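Local coordinates for protein arylsulfatase (Pseudoalteromonas sp. MB47, PDB 7AJ0) that probably removes sulfate groups from fucoidan, the sulfated fucose polysaccharide of brown algae, as a calcium-binding sulfatase that assembles into an unusual hexamer, at residues 449-452 against 453-457; 489-492 against 493-496. One frame throughout, in Å; residues are numbered along the deposited sequence.

Contact 1: 449-452 against 453-457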
# COMPACT_ATOMS: atom_id res chain seq x y z
N PRO A 449 8.89 -6.60 -2.76
CA PRO A 449 8.68 -8.06 -2.70
C PRO A 449 9.99 -8.82 -2.84
O PRO A 449 10.82 -8.51 -3.69
CB PRO A 449 7.73 -8.34 -3.88
CG PRO A 449 7.04 -7.04 -4.12
CD PRO A 449 8.04 -5.97 -3.79
N ARG A 450 10.16 -9.83 -1.99
CA ARG A 450 11.30 -10.73 -1.90
C ARG A 450 12.47 -10.11 -1.14
O ARG A 450 13.42 -10.83 -0.83
CB ARG A 450 11.82 -11.19 -3.28
CG ARG A 450 10.84 -11.98 -4.12
CD ARG A 450 11.54 -12.56 -5.35
NE ARG A 450 10.64 -13.32 -6.20
CZ ARG A 450 10.24 -12.94 -7.41
NH1 ARG A 450 10.67 -11.80 -7.94
NH2 ARG A 450 9.41 -13.71 -8.10
N ARG A 451 12.44 -8.82 -0.82
CA ARG A 451 13.63 -8.12 -0.35
C ARG A 451 13.62 -8.00 1.18
O ARG A 451 13.72 -6.91 1.75
CB ARG A 451 13.73 -6.76 -1.02
CG ARG A 451 14.16 -6.83 -2.48
CD ARG A 451 15.57 -7.37 -2.58
NE ARG A 451 16.07 -7.41 -3.95
CZ ARG A 451 17.34 -7.61 -4.27
NH1 ARG A 451 18.25 -7.78 -3.32
NH2 ARG A 451 17.71 -7.64 -5.55
N ASN A 452 13.53 -9.16 1.83
CA ASN A 452 13.50 -9.20 3.28
C ASN A 452 14.78 -8.62 3.87
O ASN A 452 14.74 -7.83 4.83
CB ASN A 452 13.30 -10.65 3.75
CG ASN A 452 12.16 -11.34 3.04
OD1 ASN A 452 12.36 -12.30 2.30
ND2 ASN A 452 10.94 -10.85 3.27
N ILE A 453 15.93 -9.00 3.32
CA ILE A 453 17.20 -8.56 3.88
C ILE A 453 17.49 -7.10 3.51
O ILE A 453 17.87 -6.29 4.36
CB ILE A 453 18.34 -9.48 3.41
CG1 ILE A 453 18.12 -10.91 3.90
CG2 ILE A 453 19.70 -8.96 3.89
CD1 ILE A 453 18.97 -11.95 3.18
N ASP A 454 17.28 -6.75 2.24
CA ASP A 454 17.86 -5.55 1.67
C ASP A 454 16.90 -4.37 1.57
O ASP A 454 17.34 -3.28 1.19
CB ASP A 454 18.41 -5.87 0.27
CG ASP A 454 19.45 -6.97 0.29
OD1 ASP A 454 20.36 -6.91 1.15
OD2 ASP A 454 19.36 -7.90 -0.54
N ALA A 455 15.63 -4.54 1.90
CA ALA A 455 14.66 -3.46 1.77
C ALA A 455 13.58 -3.59 2.84
O ALA A 455 12.38 -3.57 2.55
CB ALA A 455 14.05 -3.44 0.37
N SER A 456 14.00 -3.71 4.10
CA SER A 456 13.08 -3.92 5.20
C SER A 456 13.31 -2.91 6.31
O SER A 456 14.36 -2.26 6.38
CB SER A 456 13.21 -5.34 5.78
OG SER A 456 12.57 -6.29 4.95
N PHE A 457 12.30 -2.77 7.16
CA PHE A 457 12.39 -2.02 8.40
C PHE A 457 12.19 -2.98 9.58
O PHE A 457 11.57 -4.04 9.44
CB PHE A 457 11.32 -0.92 8.49
CG PHE A 457 11.14 -0.15 7.22
CD1 PHE A 457 12.03 0.84 6.86
CD2 PHE A 457 10.04 -0.39 6.40
CE1 PHE A 457 11.85 1.57 5.69
CE2 PHE A 457 9.86 0.33 5.24
CZ PHE A 457 10.76 1.31 4.88
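The guanidinium of Arg451 meets the carboxylate of Asp454 at its edge: OD2 lies in the guanidinium plane, 3.0 Å from NH1. The two flat groups are turned 54° against each other, and the hydrogen bond within this salt bridge is weak. Each group has a stronger partner in a second subunit, where Gln483 takes Arg451 NH2 and His482 ND1 bonds Asp454 OD1. The weak ion pair thus adds to the backbone and hydroxyl bonds across the turn, while Arg451 NH2 and Asp454 OD1 face the second subunit.

Behind the ion pair the backbone turns tightly, and Arg451 is itself the centre of an inverse gamma turn. Its carbonyl O accepts Ala455 N at 3.0 Å. Arg451 CB and Ala455 CB lie 3.6 Å apart. One residue further on, Ser456 donates OG to Asn452 O at 2.7 Å, coming from well to the side of the C=O bond (C=O...O angle 115°). With chi1 at -77°, OG stands beside its own backbone N and opposite the carbonyl carbon, where it can reach back over the turn; the same hydroxyl also bonds Thr446 OG1.

The loop joins the antiparallel strands 442-446 and 456-460, Ser456 and Phe457 opening the second of them. Asp331 receives the backbone N-H groups of Ile453 and Asp454, tying the turn to the loop between strand 318-324 and helix 350-353.

Contact 2: 489-492 against 493-496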
# COMPACT_ATOMS: atom_id res chain seq x y z
N MET A 489 -1.34 -14.23 27.13
CA MET A 489 -0.48 -13.09 26.89
C MET A 489 0.37 -12.70 28.09
O MET A 489 1.56 -12.41 27.91
CB MET A 489 -1.32 -11.89 26.42
CG MET A 489 -0.50 -10.76 25.81
SD MET A 489 0.35 -11.25 24.29
CE MET A 489 -0.45 -10.18 23.09
N PRO A 490 -0.16 -12.66 29.32
CA PRO A 490 0.73 -12.35 30.46
C PRO A 490 1.85 -13.36 30.64
O PRO A 490 2.93 -12.99 31.10
CB PRO A 490 -0.23 -12.33 31.67
CG PRO A 490 -1.50 -12.96 31.19
CD PRO A 490 -1.58 -12.71 29.72
N GLN A 491 1.62 -14.63 30.29
CA GLN A 491 2.69 -15.61 30.40
C GLN A 491 3.76 -15.39 29.33
O GLN A 491 4.95 -15.55 29.59
CB GLN A 491 2.13 -17.03 30.30
CG GLN A 491 3.17 -18.12 30.50
CD GLN A 491 3.86 -18.03 31.85
OE1 GLN A 491 3.21 -17.78 32.87
NE2 GLN A 491 5.17 -18.23 31.87
N ALA A 492 3.34 -15.02 28.11
CA ALA A 492 4.30 -14.71 27.06
C ALA A 492 5.20 -13.55 27.46
O ALA A 492 6.39 -13.53 27.13
CB ALA A 492 3.57 -14.40 25.76
N THR A 493 4.65 -12.57 28.18
CA THR A 493 5.47 -11.47 28.66
C THR A 493 6.38 -11.91 29.80
O THR A 493 7.53 -11.46 29.89
CB THR A 493 4.57 -10.31 29.11
OG1 THR A 493 3.89 -9.78 27.96
CG2 THR A 493 5.39 -9.21 29.75
N LYS A 494 5.89 -12.80 30.67
CA LYS A 494 6.76 -13.36 31.70
C LYS A 494 7.96 -14.06 31.07
O LYS A 494 9.09 -13.92 31.56
CB LYS A 494 5.98 -14.34 32.57
CG LYS A 494 5.18 -13.70 33.69
CD LYS A 494 4.57 -14.76 34.60
CE LYS A 494 3.65 -14.15 35.64
NZ LYS A 494 2.32 -13.81 35.07
N PHE A 495 7.74 -14.80 29.99
CA PHE A 495 8.85 -15.49 29.33
C PHE A 495 9.84 -14.49 28.74
O PHE A 495 11.06 -14.69 28.84
CB PHE A 495 8.32 -16.42 28.23
CG PHE A 495 7.78 -17.73 28.74
CD1 PHE A 495 8.41 -18.43 29.76
CD2 PHE A 495 6.62 -18.27 28.19
CE1 PHE A 495 7.91 -19.63 30.21
CE2 PHE A 495 6.11 -19.47 28.65
CZ PHE A 495 6.76 -20.15 29.66
N MET A 496 9.35 -13.41 28.12
CA MET A 496 10.25 -12.39 27.60
C MET A 496 11.08 -11.79 28.72
O MET A 496 12.32 -11.71 28.63
CB MET A 496 9.46 -11.30 26.88
CG MET A 496 10.25 -10.00 26.73
SD MET A 496 9.38 -8.71 25.82
CE MET A 496 8.03 -8.35 26.93
O HOH W 1 1.08 -16.49 34.12
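The first turns of the alpha-helix 489-505 provide a worked example of side chains meeting at i to i+3 and i to i+4 spacing. Four successive i to i+4 backbone hydrogen bonds, from Thr493 N to Met489 O through Met496 N to Ala492 O, set the frame.

Within it, Gln491 points the NE2 end of its amide at one face of the Phe495 ring. NE2 stands 3.3 Å above the ring plane, displaced toward the rim, with CZ its nearest ring atom at 3.3 Å. The amide plane is steeply inclined to the ring, at 73°, so the nitrogen end faces the ring and no amide-on-ring stack forms. CG of Gln491 lies on the same side of the Phe495 ring, just beyond its rim and 3.7 Å from CE2. The chain gets there by leaving with CG anti to the backbone N (chi1 -176°) and then bending at chi2 (59°), which folds the amide along the helix toward the following turn. The ring itself lies against Val420, Tyr422 and Leu432 of strands 420-425 and 428-434, and meets Trp434 edge-to-face. With the ring gone, as with an alanine at Phe495, the Gln491 amide would probably lose the surface under NE2, and a gap would be likely to open against strands 420-425 and 428-434.

At the other end of the amide, OE1 is bonded by Asn12 ND2 and passes 3.7 Å from Lys494 CD, the two side chains crossing at about a right angle. Lys494 NZ also has a long, weak ion pair with Asp128 of a fifth subunit. Between amide and ammonium sits one water, which donates to Gln491 OE1 at 2.8 Å and accepts from Lys494 NZ at 3.1 Å.

In the fold
Contacts 1 and 2 follow one another along the chain and share no element: their centres lie 29 Å apart and their nearest atoms about 17 Å. Both are local, yet their settings differ. Contact 1 is a buried loop between paired strands, held by a weak salt bridge, a hydroxyl and a backbone bond across the turn, and its burial owes much to other subunits of the hexamer. Contact 2 is partly buried, on a regular helix whose buried side rests on strands 420-425 and 428-434 of the four-stranded antiparallel sheet, while its polar side is bridged by water. The chemistry differs with the place: polar groups secure the turn, whereas an aromatic ring joins helix to sheet.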